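Local atomic coordinates of monoamine oxidase regulatory protein, putative (Archaeoglobus fulgidus, PDB entry 1Q6W), a protein that is of unknown function but has the hot dog fold of the MaoC-like family, and may act as a hydratase or dehydratase on acyl thioesters. Residues A[16-21]-A[117-122]; A[105-110]-A[144-149]; A[129-134]-A[152-157]. All blocks are in the same frame, centred on the assembly; numbering follows the deposited sequence.

Interaction 1 (A[16-21]-A[117-122])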
ATOM      1  N   GLU A  16       6.106 -21.832  14.326  1.00 79.68           N
ATOM      2  CA  GLU A  16       6.133 -23.259  14.016  1.00 80.44           C
ATOM      3  C   GLU A  16       4.802 -23.828  13.549  1.00 77.00           C
ATOM      4  O   GLU A  16       4.772 -24.850  12.874  1.00 75.29           O
ATOM      5  CB  GLU A  16       6.643 -24.059  15.226  1.00 71.50           C
ATOM      6  CG  GLU A  16       6.524 -23.352  16.570  1.00 80.92           C
ATOM      7  CD  GLU A  16       7.638 -22.338  16.814  1.00 87.23           C
ATOM      8  OE1 GLU A  16       7.736 -21.350  16.064  1.00 94.01           O
ATOM      9  OE2 GLU A  16       8.424 -22.527  17.761  1.00 94.60           O
ATOM     10  N   SER A  17       3.704 -23.169  13.908  1.00 58.03           N
ATOM     11  CA  SER A  17       2.368 -23.620  13.511  1.00 56.30           C
ATOM     12  C   SER A  17       2.080 -23.310  12.041  1.00 54.90           C
ATOM     13  O   SER A  17       1.309 -24.014  11.394  1.00 57.43           O
ATOM     14  CB  SER A  17       1.296 -22.946  14.367  1.00 94.33           C
ATOM     15  OG  SER A  17       1.461 -23.259  15.733  1.00 92.48           O
ATOM     16  N   ILE A  18       2.698 -22.250  11.524  1.00 53.87           N
ATOM     17  CA  ILE A  18       2.497 -21.840  10.137  1.00 51.92           C
ATOM     18  C   ILE A  18       3.290 -22.730   9.194  1.00 51.25           C
ATOM     19  O   ILE A  18       4.516 -22.847   9.322  1.00 51.57           O
ATOM     20  CB  ILE A  18       2.956 -20.379   9.903  1.00 46.88           C
ATOM     21  CG1 ILE A  18       2.412 -19.458  10.997  1.00 42.80           C
ATOM     22  CG2 ILE A  18       2.480 -19.901   8.541  1.00 43.46           C
ATOM     23  CD1 ILE A  18       0.914 -19.416  11.080  1.00 37.83           C
ATOM     24  N   GLN A  19       2.594 -23.354   8.247  1.00 48.85           N
ATOM     25  CA  GLN A  19       3.265 -24.225   7.297  1.00 49.78           C
ATOM     26  C   GLN A  19       3.057 -23.792   5.856  1.00 45.04           C
ATOM     27  O   GLN A  19       1.957 -23.441   5.439  1.00 42.06           O
ATOM     28  CB  GLN A  19       2.835 -25.683   7.506  1.00111.02           C
ATOM     29  CG  GLN A  19       1.366 -25.866   7.792  1.00119.29           C
ATOM     30  CD  GLN A  19       1.055 -27.244   8.332  1.00124.65           C
ATOM     31  OE1 GLN A  19       1.635 -27.674   9.326  1.00129.75           O
ATOM     32  NE2 GLN A  19       0.128 -27.942   7.685  1.00130.59           N
ATOM     33  N   ILE A  20       4.144 -23.801   5.098  1.00 53.82           N
ATOM     34  CA  ILE A  20       4.091 -23.399   3.710  1.00 51.93           C
ATOM     35  C   ILE A  20       2.987 -24.127   2.955  1.00 49.32           C
ATOM     36  O   ILE A  20       2.861 -25.344   3.056  1.00 50.67           O
ATOM     37  CB  ILE A  20       5.457 -23.645   3.035  1.00 48.18           C
ATOM     38  CG1 ILE A  20       6.509 -22.769   3.727  1.00 47.34           C
ATOM     39  CG2 ILE A  20       5.382 -23.337   1.548  1.00 43.45           C
ATOM     40  CD1 ILE A  20       7.871 -22.810   3.100  1.00 49.82           C
ATOM     41  N   GLY A  21       2.182 -23.371   2.206  1.00 29.43           N
ATOM     42  CA  GLY A  21       1.108 -23.970   1.437  1.00 29.16           C
ATOM     43  C   GLY A  21      -0.274 -23.604   1.948  1.00 31.30           C
ATOM     44  O   GLY A  21      -1.268 -23.726   1.224  1.00 27.93           O
ATOM     45  N   ALA A 117      -4.360 -15.262   0.161  1.00 30.11           N
ATOM     46  CA  ALA A 117      -2.972 -15.224   0.573  1.00 31.07           C
ATOM     47  C   ALA A 117      -2.480 -16.665   0.806  1.00 32.88           C
ATOM     48  O   ALA A 117      -3.206 -17.498   1.361  1.00 32.95           O
ATOM     49  CB  ALA A 117      -2.837 -14.412   1.823  1.00 48.78           C
ATOM     50  N   GLU A 118      -1.258 -16.956   0.382  1.00 43.14           N
ATOM     51  CA  GLU A 118      -0.713 -18.293   0.561  1.00 44.04           C
ATOM     52  C   GLU A 118       0.683 -18.218   1.164  1.00 42.30           C
ATOM     53  O   GLU A 118       1.492 -17.392   0.753  1.00 42.14           O
ATOM     54  CB  GLU A 118      -0.667 -19.020  -0.779  1.00 65.50           C
ATOM     55  CG  GLU A 118      -0.141 -20.420  -0.697  1.00 74.12           C
ATOM     56  CD  GLU A 118      -0.079 -21.083  -2.050  1.00 80.58           C
ATOM     57  OE1 GLU A 118       0.331 -22.268  -2.113  1.00 84.96           O
ATOM     58  OE2 GLU A 118      -0.444 -20.418  -3.050  1.00 85.89           O
ATOM     59  N   VAL A 119       0.960 -19.063   2.153  1.00 28.86           N
ATOM     60  CA  VAL A 119       2.278 -19.058   2.764  1.00 27.35           C
ATOM     61  C   VAL A 119       3.258 -19.671   1.782  1.00 28.58           C
ATOM     62  O   VAL A 119       3.080 -20.817   1.347  1.00 30.87           O
ATOM     63  CB  VAL A 119       2.314 -19.880   4.064  1.00 28.08           C
ATOM     64  CG1 VAL A 119       3.740 -19.865   4.649  1.00 22.88           C
ATOM     65  CG2 VAL A 119       1.282 -19.327   5.055  1.00 24.20           C
ATOM     66  N   VAL A 120       4.295 -18.915   1.436  1.00 37.33           N
ATOM     67  CA  VAL A 120       5.279 -19.398   0.485  1.00 37.42           C
ATOM     68  C   VAL A 120       6.692 -19.497   1.033  1.00 42.49           C
ATOM     69  O   VAL A 120       7.551 -20.113   0.420  1.00 43.42           O
ATOM     70  CB  VAL A 120       5.302 -18.517  -0.776  1.00 24.81           C
ATOM     71  CG1 VAL A 120       3.935 -18.548  -1.445  1.00 19.95           C
ATOM     72  CG2 VAL A 120       5.739 -17.091  -0.420  1.00 18.08           C
ATOM     73  N   GLU A 121       6.937 -18.910   2.190  1.00 39.41           N
ATOM     74  CA  GLU A 121       8.276 -18.948   2.758  1.00 43.89           C
ATOM     75  C   GLU A 121       8.320 -18.717   4.267  1.00 45.60           C
ATOM     76  O   GLU A 121       7.463 -18.038   4.849  1.00 44.78           O
ATOM     77  CB  GLU A 121       9.144 -17.916   2.048  1.00 83.31           C
ATOM     78  CG  GLU A 121      10.560 -17.807   2.569  1.00 91.70           C
ATOM     79  CD  GLU A 121      11.390 -16.801   1.782  1.00 97.12           C
ATOM     80  OE1 GLU A 121      12.558 -16.565   2.162  1.00101.03           O
ATOM     81  OE2 GLU A 121      10.876 -16.246   0.782  1.00101.07           O
ATOM     82  N   LYS A 122       9.333 -19.299   4.896  1.00 55.34           N
ATOM     83  CA  LYS A 122       9.540 -19.165   6.331  1.00 59.71           C
ATOM     84  C   LYS A 122      11.025 -19.082   6.562  1.00 63.52           C
ATOM     85  O   LYS A 122      11.795 -19.856   6.010  1.00 66.22           O
ATOM     86  CB  LYS A 122       8.981 -20.366   7.085  1.00 51.82           C
ATOM     87  CG  LYS A 122       7.491 -20.567   6.913  1.00 46.46           C
ATOM     88  CD  LYS A 122       6.993 -21.686   7.788  1.00 40.35           C
ATOM     89  CE  LYS A 122       7.316 -21.416   9.247  1.00 39.17           C
ATOM     90  NZ  LYS A 122       6.801 -22.499  10.125  1.00 37.46           N
TER

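Interaction 2 (A[105-110]-A[144-149])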
ATOM      1  N   ARG A 105      -4.137  -5.806 -13.867  1.00 42.95           N
ATOM      2  CA  ARG A 105      -5.325  -5.360 -14.581  1.00 41.77           C
ATOM      3  C   ARG A 105      -6.002  -4.261 -13.778  1.00 39.17           C
ATOM      4  O   ARG A 105      -5.883  -4.200 -12.557  1.00 37.82           O
ATOM      5  CB  ARG A 105      -6.274  -6.543 -14.744  1.00 66.19           C
ATOM      6  CG  ARG A 105      -7.161  -6.492 -15.956  1.00 74.99           C
ATOM      7  CD  ARG A 105      -6.699  -7.523 -16.962  1.00 86.21           C
ATOM      8  NE  ARG A 105      -6.473  -8.812 -16.317  1.00100.87           N
ATOM      9  CZ  ARG A 105      -6.152  -9.926 -16.964  1.00110.50           C
ATOM     10  NH1 ARG A 105      -6.018  -9.912 -18.283  1.00117.13           N
ATOM     11  NH2 ARG A 105      -5.956 -11.053 -16.291  1.00116.66           N
ATOM     12  N   PRO A 106      -6.729  -3.372 -14.454  1.00 37.43           N
ATOM     13  CA  PRO A 106      -7.411  -2.289 -13.742  1.00 34.62           C
ATOM     14  C   PRO A 106      -8.702  -2.760 -13.098  1.00 31.40           C
ATOM     15  O   PRO A 106      -9.330  -3.681 -13.579  1.00 32.81           O
ATOM     16  CB  PRO A 106      -7.669  -1.266 -14.846  1.00 30.33           C
ATOM     17  CG  PRO A 106      -7.926  -2.134 -16.025  1.00 30.73           C
ATOM     18  CD  PRO A 106      -6.856  -3.205 -15.913  1.00 30.33           C
ATOM     19  N   VAL A 107      -9.084  -2.128 -11.998  1.00 31.62           N
ATOM     20  CA  VAL A 107     -10.324  -2.462 -11.315  1.00 27.89           C
ATOM     21  C   VAL A 107     -11.288  -1.288 -11.546  1.00 26.89           C
ATOM     22  O   VAL A 107     -11.008  -0.149 -11.165  1.00 26.48           O
ATOM     23  CB  VAL A 107     -10.096  -2.640  -9.800  1.00 30.16           C
ATOM     24  CG1 VAL A 107     -11.425  -2.851  -9.094  1.00 31.68           C
ATOM     25  CG2 VAL A 107      -9.179  -3.818  -9.542  1.00 29.75           C
ATOM     26  N   PHE A 108     -12.415  -1.566 -12.181  1.00 20.46           N
ATOM     27  CA  PHE A 108     -13.402  -0.528 -12.457  1.00 19.53           C
ATOM     28  C   PHE A 108     -14.438  -0.371 -11.334  1.00 18.16           C
ATOM     29  O   PHE A 108     -14.625  -1.274 -10.518  1.00 16.12           O
ATOM     30  CB  PHE A 108     -14.091  -0.831 -13.792  1.00 30.51           C
ATOM     31  CG  PHE A 108     -13.193  -0.677 -14.970  1.00 33.25           C
ATOM     32  CD1 PHE A 108     -12.821   0.591 -15.413  1.00 33.53           C
ATOM     33  CD2 PHE A 108     -12.655  -1.794 -15.601  1.00 35.17           C
ATOM     34  CE1 PHE A 108     -11.923   0.750 -16.466  1.00 31.82           C
ATOM     35  CE2 PHE A 108     -11.751  -1.653 -16.652  1.00 32.35           C
ATOM     36  CZ  PHE A 108     -11.385  -0.381 -17.085  1.00 32.08           C
ATOM     37  N   ILE A 109     -15.119   0.768 -11.314  1.00 36.74           N
ATOM     38  CA  ILE A 109     -16.098   1.070 -10.278  1.00 40.03           C
ATOM     39  C   ILE A 109     -17.147   0.024  -9.925  1.00 42.97           C
ATOM     40  O   ILE A 109     -17.721   0.056  -8.829  1.00 46.53           O
ATOM     41  CB  ILE A 109     -16.763   2.427 -10.568  1.00 26.77           C
ATOM     42  CG1 ILE A 109     -15.760   3.533 -10.230  1.00 25.13           C
ATOM     43  CG2 ILE A 109     -18.049   2.600  -9.793  1.00 19.68           C
ATOM     44  CD1 ILE A 109     -16.256   4.948 -10.517  1.00 27.76           C
ATOM     45  N   GLY A 110     -17.403  -0.929 -10.799  1.00 28.38           N
ATOM     46  CA  GLY A 110     -18.400  -1.926 -10.405  1.00 29.48           C
ATOM     47  C   GLY A 110     -17.864  -3.335 -10.207  1.00 29.33           C
ATOM     48  O   GLY A 110     -18.612  -4.286 -10.007  1.00 28.62           O
ATOM     49  N   GLU A 144     -10.186 -13.015 -13.582  1.00 36.62           N
ATOM     50  CA  GLU A 144      -8.948 -12.366 -13.984  1.00 34.46           C
ATOM     51  C   GLU A 144      -8.097 -11.923 -12.776  1.00 33.24           C
ATOM     52  O   GLU A 144      -8.618 -11.493 -11.738  1.00 30.58           O
ATOM     53  CB  GLU A 144      -9.268 -11.167 -14.876  1.00 54.58           C
ATOM     54  CG  GLU A 144     -10.156 -11.515 -16.053  1.00 58.63           C
ATOM     55  CD  GLU A 144     -10.677 -10.288 -16.790  1.00 60.80           C
ATOM     56  OE1 GLU A 144     -11.422 -10.463 -17.782  1.00 60.82           O
ATOM     57  OE2 GLU A 144     -10.345  -9.152 -16.380  1.00 61.54           O
ATOM     58  N   LEU A 145      -6.784 -12.035 -12.922  1.00 49.57           N
ATOM     59  CA  LEU A 145      -5.855 -11.644 -11.874  1.00 49.26           C
ATOM     60  C   LEU A 145      -5.570 -10.146 -12.022  1.00 47.97           C
ATOM     61  O   LEU A 145      -4.945  -9.722 -12.982  1.00 49.18           O
ATOM     62  CB  LEU A 145      -4.568 -12.450 -12.027  1.00 49.10           C
ATOM     63  CG  LEU A 145      -3.611 -12.491 -10.849  1.00 51.45           C
ATOM     64  CD1 LEU A 145      -4.261 -13.161  -9.638  1.00 51.63           C
ATOM     65  CD2 LEU A 145      -2.376 -13.256 -11.274  1.00 53.71           C
ATOM     66  N   VAL A 146      -6.030  -9.337 -11.079  1.00 46.43           N
ATOM     67  CA  VAL A 146      -5.823  -7.895 -11.169  1.00 44.36           C
ATOM     68  C   VAL A 146      -4.589  -7.391 -10.425  1.00 42.18           C
ATOM     69  O   VAL A 146      -3.992  -6.390 -10.808  1.00 42.49           O
ATOM     70  CB  VAL A 146      -7.063  -7.105 -10.630  1.00 41.08           C
ATOM     71  CG1 VAL A 146      -8.305  -7.497 -11.397  1.00 42.43           C
ATOM     72  CG2 VAL A 146      -7.251  -7.372  -9.132  1.00 42.98           C
ATOM     73  N   LEU A 147      -4.208  -8.073  -9.354  1.00 28.41           N
ATOM     74  CA  LEU A 147      -3.055  -7.638  -8.584  1.00 27.02           C
ATOM     75  C   LEU A 147      -2.368  -8.814  -7.922  1.00 26.31           C
ATOM     76  O   LEU A 147      -3.007  -9.789  -7.542  1.00 27.49           O
ATOM     77  CB  LEU A 147      -3.490  -6.613  -7.524  1.00 28.02           C
ATOM     78  CG  LEU A 147      -2.456  -6.028  -6.552  1.00 27.09           C
ATOM     79  CD1 LEU A 147      -2.955  -4.690  -6.054  1.00 26.64           C
ATOM     80  CD2 LEU A 147      -2.195  -6.970  -5.381  1.00 25.47           C
ATOM     81  N   THR A 148      -1.056  -8.710  -7.782  1.00 31.77           N
ATOM     82  CA  THR A 148      -0.290  -9.766  -7.155  1.00 35.00           C
ATOM     83  C   THR A 148       0.762  -9.115  -6.266  1.00 32.72           C
ATOM     84  O   THR A 148       1.252  -8.031  -6.575  1.00 32.34           O
ATOM     85  CB  THR A 148       0.389 -10.668  -8.224  1.00 45.88           C
ATOM     86  OG1 THR A 148       0.858 -11.869  -7.606  1.00 47.64           O
ATOM     87  CG2 THR A 148       1.568  -9.955  -8.871  1.00 43.61           C
ATOM     88  N   ALA A 149       1.094  -9.761  -5.153  1.00 25.16           N
ATOM     89  CA  ALA A 149       2.090  -9.206  -4.254  1.00 27.84           C
ATOM     90  C   ALA A 149       2.711 -10.226  -3.308  1.00 29.89           C
ATOM     91  O   ALA A 149       2.186 -11.327  -3.084  1.00 29.20           O
ATOM     92  CB  ALA A 149       1.493  -8.059  -3.446  1.00 25.30           C
TER

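Interaction 3 (A[129-134]-A[152-157])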
ATOM      1  N   SER A 129      11.434 -15.450  17.340  1.00 76.57           N
ATOM      2  CA  SER A 129      10.533 -15.281  16.217  1.00 68.48           C
ATOM      3  C   SER A 129      11.142 -15.588  14.863  1.00 64.45           C
ATOM      4  O   SER A 129      12.363 -15.684  14.713  1.00 66.50           O
ATOM      5  CB  SER A 129      10.004 -13.853  16.200  1.00 72.62           C
ATOM      6  OG  SER A 129      11.063 -12.944  15.975  1.00 66.54           O
ATOM      7  N   GLY A 130      10.262 -15.730  13.875  1.00 56.55           N
ATOM      8  CA  GLY A 130      10.677 -16.001  12.510  1.00 49.57           C
ATOM      9  C   GLY A 130       9.801 -15.208  11.556  1.00 44.11           C
ATOM     10  O   GLY A 130       8.724 -14.758  11.943  1.00 42.06           O
ATOM     11  N   VAL A 131      10.251 -15.011  10.322  1.00 58.49           N
ATOM     12  CA  VAL A 131       9.437 -14.270   9.370  1.00 56.73           C
ATOM     13  C   VAL A 131       8.736 -15.211   8.398  1.00 53.29           C
ATOM     14  O   VAL A 131       9.328 -16.164   7.887  1.00 52.06           O
ATOM     15  CB  VAL A 131      10.266 -13.244   8.562  1.00 63.20           C
ATOM     16  CG1 VAL A 131      10.912 -12.246   9.495  1.00 63.52           C
ATOM     17  CG2 VAL A 131      11.310 -13.948   7.748  1.00 63.99           C
ATOM     18  N   VAL A 132       7.457 -14.944   8.164  1.00 39.75           N
ATOM     19  CA  VAL A 132       6.661 -15.739   7.250  1.00 36.43           C
ATOM     20  C   VAL A 132       6.362 -14.869   6.045  1.00 34.15           C
ATOM     21  O   VAL A 132       6.026 -13.691   6.189  1.00 34.18           O
ATOM     22  CB  VAL A 132       5.339 -16.181   7.918  1.00 27.53           C
ATOM     23  CG1 VAL A 132       4.478 -16.978   6.934  1.00 27.66           C
ATOM     24  CG2 VAL A 132       5.656 -17.006   9.166  1.00 28.76           C
ATOM     25  N   THR A 133       6.508 -15.437   4.858  1.00 37.69           N
ATOM     26  CA  THR A 133       6.225 -14.693   3.639  1.00 39.45           C
ATOM     27  C   THR A 133       4.973 -15.229   2.945  1.00 38.34           C
ATOM     28  O   THR A 133       4.817 -16.441   2.770  1.00 36.74           O
ATOM     29  CB  THR A 133       7.408 -14.761   2.665  1.00 38.81           C
ATOM     30  OG1 THR A 133       8.528 -14.099   3.259  1.00 38.31           O
ATOM     31  CG2 THR A 133       7.047 -14.088   1.322  1.00 37.31           C
ATOM     32  N   TYR A 134       4.092 -14.319   2.544  1.00 36.44           N
ATOM     33  CA  TYR A 134       2.849 -14.705   1.897  1.00 37.08           C
ATOM     34  C   TYR A 134       2.778 -14.215   0.474  1.00 38.53           C
ATOM     35  O   TYR A 134       3.325 -13.168   0.138  1.00 38.81           O
ATOM     36  CB  TYR A 134       1.644 -14.137   2.662  1.00 31.07           C
ATOM     37  CG  TYR A 134       1.569 -14.543   4.113  1.00 32.48           C
ATOM     38  CD1 TYR A 134       2.395 -13.951   5.074  1.00 32.85           C
ATOM     39  CD2 TYR A 134       0.660 -15.523   4.537  1.00 32.41           C
ATOM     40  CE1 TYR A 134       2.312 -14.328   6.425  1.00 34.35           C
ATOM     41  CE2 TYR A 134       0.571 -15.904   5.866  1.00 31.54           C
ATOM     42  CZ  TYR A 134       1.394 -15.308   6.808  1.00 33.72           C
ATOM     43  OH  TYR A 134       1.289 -15.702   8.134  1.00 33.35           O
ATOM     44  N   SER A 152       5.493  -9.937   3.982  1.00 43.69           N
ATOM     45  CA  SER A 152       5.929 -10.789   5.081  1.00 42.41           C
ATOM     46  C   SER A 152       5.668 -10.210   6.459  1.00 41.45           C
ATOM     47  O   SER A 152       5.714  -8.997   6.660  1.00 41.19           O
ATOM     48  CB  SER A 152       7.406 -11.086   4.932  1.00 39.04           C
ATOM     49  OG  SER A 152       8.104  -9.868   4.842  1.00 36.18           O
ATOM     50  N   ALA A 153       5.391 -11.095   7.409  1.00 39.45           N
ATOM     51  CA  ALA A 153       5.122 -10.684   8.784  1.00 39.97           C
ATOM     52  C   ALA A 153       6.084 -11.375   9.743  1.00 40.23           C
ATOM     53  O   ALA A 153       6.542 -12.485   9.493  1.00 40.57           O
ATOM     54  CB  ALA A 153       3.683 -11.017   9.161  1.00 20.94           C
ATOM     55  N   LEU A 154       6.405 -10.701  10.835  1.00 35.72           N
ATOM     56  CA  LEU A 154       7.296 -11.271  11.830  1.00 35.46           C
ATOM     57  C   LEU A 154       6.405 -11.885  12.922  1.00 36.16           C
ATOM     58  O   LEU A 154       5.669 -11.179  13.615  1.00 35.48           O
ATOM     59  CB  LEU A 154       8.196 -10.173  12.401  1.00 49.83           C
ATOM     60  CG  LEU A 154       9.368 -10.595  13.275  1.00 50.60           C
ATOM     61  CD1 LEU A 154      10.350  -9.460  13.404  1.00 48.46           C
ATOM     62  CD2 LEU A 154       8.849 -10.999  14.628  1.00 52.00           C
ATOM     63  N   ILE A 155       6.443 -13.206  13.059  1.00 57.88           N
ATOM     64  CA  ILE A 155       5.604 -13.839  14.066  1.00 62.22           C
ATOM     65  C   ILE A 155       6.384 -14.604  15.138  1.00 63.17           C
ATOM     66  O   ILE A 155       7.392 -15.245  14.867  1.00 61.79           O
ATOM     67  CB  ILE A 155       4.553 -14.772  13.414  1.00 63.45           C
ATOM     68  CG1 ILE A 155       5.212 -16.043  12.933  1.00 61.63           C
ATOM     69  CG2 ILE A 155       3.909 -14.083  12.209  1.00 56.38           C
ATOM     70  CD1 ILE A 155       4.229 -16.995  12.296  1.00 68.64           C
ATOM     71  N   ARG A 156       5.888 -14.505  16.364  1.00 41.67           N
ATOM     72  CA  ARG A 156       6.472 -15.135  17.544  1.00 45.68           C
ATOM     73  C   ARG A 156       6.563 -16.661  17.497  1.00 48.57           C
ATOM     74  O   ARG A 156       5.677 -17.338  16.976  1.00 48.32           O
ATOM     75  CB  ARG A 156       5.660 -14.729  18.774  1.00 65.06           C
ATOM     76  CG  ARG A 156       6.314 -15.041  20.091  1.00 65.96           C
ATOM     77  CD  ARG A 156       6.550 -13.759  20.845  1.00 67.00           C
ATOM     78  NE  ARG A 156       5.291 -13.058  21.072  1.00 70.61           N
ATOM     79  CZ  ARG A 156       5.196 -11.761  21.345  1.00 72.75           C
ATOM     80  NH1 ARG A 156       6.291 -11.009  21.427  1.00 75.40           N
ATOM     81  NH2 ARG A 156       4.004 -11.219  21.540  1.00 73.38           N
ATOM     82  N   LYS A 157       7.641 -17.190  18.066  1.00 50.18           N
ATOM     83  CA  LYS A 157       7.849 -18.630  18.122  1.00 52.39           C
ATOM     84  C   LYS A 157       7.264 -19.166  19.422  1.00 51.94           C
ATOM     85  O   LYS A 157       7.162 -18.425  20.412  1.00 51.64           O
ATOM     86  CB  LYS A 157       9.345 -18.964  18.027  1.00 62.18           C
ATOM     87  CG  LYS A 157       9.924 -18.689  16.648  1.00 66.61           C
ATOM     88  CD  LYS A 157      11.271 -19.335  16.413  1.00 75.85           C
ATOM     89  CE  LYS A 157      12.367 -18.610  17.155  1.00 82.89           C
ATOM     90  NZ  LYS A 157      13.694 -19.183  16.809  1.00 95.80           N
TER

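Interaction 1 (A[16-21]-A[117-122])
Glu16 meets Lys122 through its backbone: Glu16 CA lies 4.0 Å from Lys122 NZ. The Glu16 side chain packs on Lys157 and Thr158.

Ile18 makes two kinds of contact. Its carbonyl oxygen accepts a hydrogen bond from Lys122 NZ. The modelled length is very short, and its exact value is doubtful at this resolution. Lys122 is kinked about its CG-CD bond (chi3 57°), which brings CD and CE beside Ile18 O. As modelled, the ammonium group also reaches Phe15, through a hydrogen bond to its carbonyl oxygen and a cation-pi contact with its ring. The CG2 branch of Ile18 faces Val119, with Ile18 CG2 3.7 Å from Val119 CG2. The two side chains cross at about a right angle. Ile18 CG1 packs on Ile155.

This loop leads into strand 23-30, an outer strand of the hot dog sheet within this chain. Residues 117-122 belong to its neighbour, strand 112-126. That strand carries a classic beta bulge, where Val120 and Glu121 together sit opposite the single residue Thr133.

Gln19 turns its carbonyl to the valine, with Gln19 O 3.8 Å from Val119 CB. Its backbone N-H is hydrogen-bonded to the Glu22 carboxylate.

Ile20 lies along the bulged strand. Ile20 CD1 sits 3.9 Å from Glu121 CA. Ile20 CG1 is 4.0 Å from Lys122 CG, where the two side chains slide past each other in opposite directions. Ile20 CG1 also packs on Val119 CG1.

Gly21 N donates to Val119 O at 2.8 Å, with an N-H...O angle of 151°. Beyond it, Glu22 also makes a backbone hydrogen bond with Val119.

Interaction 2 (A[105-110]-A[144-149])
Arg105 and Val146 are joined by a backbone hydrogen bond, Arg105 N to Val146 O, at 3.1 Å. It is nearly straight, with an N-H...O angle of 167°. Arg105 CB also packs on Val146 CG1, 4.0 Å away. Val107 adds its CG2 branch, 4.1 Å from Val146 CB, and the two valines cross at about a right angle.

The Arg105 chain is bent at chi2 (108°) and chi3 (47°). This brings the guanidinium beside Glu144, with Leu145 N at its edge, 3.6 Å from Arg105 NH2. Glu144 OE2 lies over one face. The salt bridge from Arg105 NE to Glu144 OE2 is long, 3.9 Å, and no N-H points at the oxygen. Any attraction is probably electrostatic only, and because Arg105 is poorly ordered its modelled position is approximate.

Glu144 is positioned by other partners. OE1 makes a salt bridge to Arg142, and OE2 accepts from Asn140 ND2. Val107 is backed by Val71 of helix 68-84 and by Val31.

A classic beta bulge near the start of strand 145-156 sets Val146 and Leu147 opposite the single residue Val138. The contact thus ties the loop after strand 92-103 to the neighbouring strand of the hot dog sheet.

Interaction 3 (A[129-134]-A[152-157])
Strands 129-139 and 145-156 form an antiparallel beta hairpin in the hot dog sheet, and this contact lies at the end away from its turn. Gly130 pairs with Ile155, and Val132 with Ala153, as hydrogen-bonded pairs. Gly130 N donates to Ile155 O at 3.1 Å, and Ile155 N returns a bond to Gly130 O at 3.0 Å. Val132 and Ala153 exchange two bonds in the same way, Val132 N to Ala153 O and Ala153 N to Val132 O, each 2.9 Å.

Val132 and Ile155 share one face of the sheet. Val132 CG2 meets Ile155 CD1 at 3.4 Å, and the side chains cross obliquely. Val131, Leu154, Thr133 and Ser152 are on the other face. There Thr133 OG1 lies beside Ser152 CB, 3.6 Å away.

At the open end, Leu154 CD2 packs against Ser129 CB at 3.5 Å. Ser129 OG is hydrogen-bonded to Asp126 OD1. Lys157 CG lies 3.5 Å from Ser129 CA. The Lys157 chain is bent at chi3 (-74°), which carries CE in beside Ser129 N. Lys157 NZ makes a salt bridge to Asp124 OD1 and a hydrogen bond to Asp126 O. Main-chain bonds thus set the pairing here, while the polar ends of Ser129 and Lys157 tie it to residues of strand 112-126.

In the fold
All three contacts reach the same antiparallel sheet. Interactions 1 and 3 are close, with centres about 9 Å apart. Strands 112-126 and 129-139 join them directly: Glu121 O and Thr133 N are 2.8 Å apart, a probable hydrogen bond. Loop 16-21 also packs against the hairpin of interaction 3. Interaction 2 lies on the other side of the chain's centre from interaction 3. Its centre is about 25 Å from that of interaction 1 and about 27 Å from that of interaction 3. The nearest atoms of interactions 1 and 2 are about 7 Å apart and do not touch. Strand 145-156 nevertheless serves both interactions 2 and 3. None of the six segments touches the second subunit of the assembly.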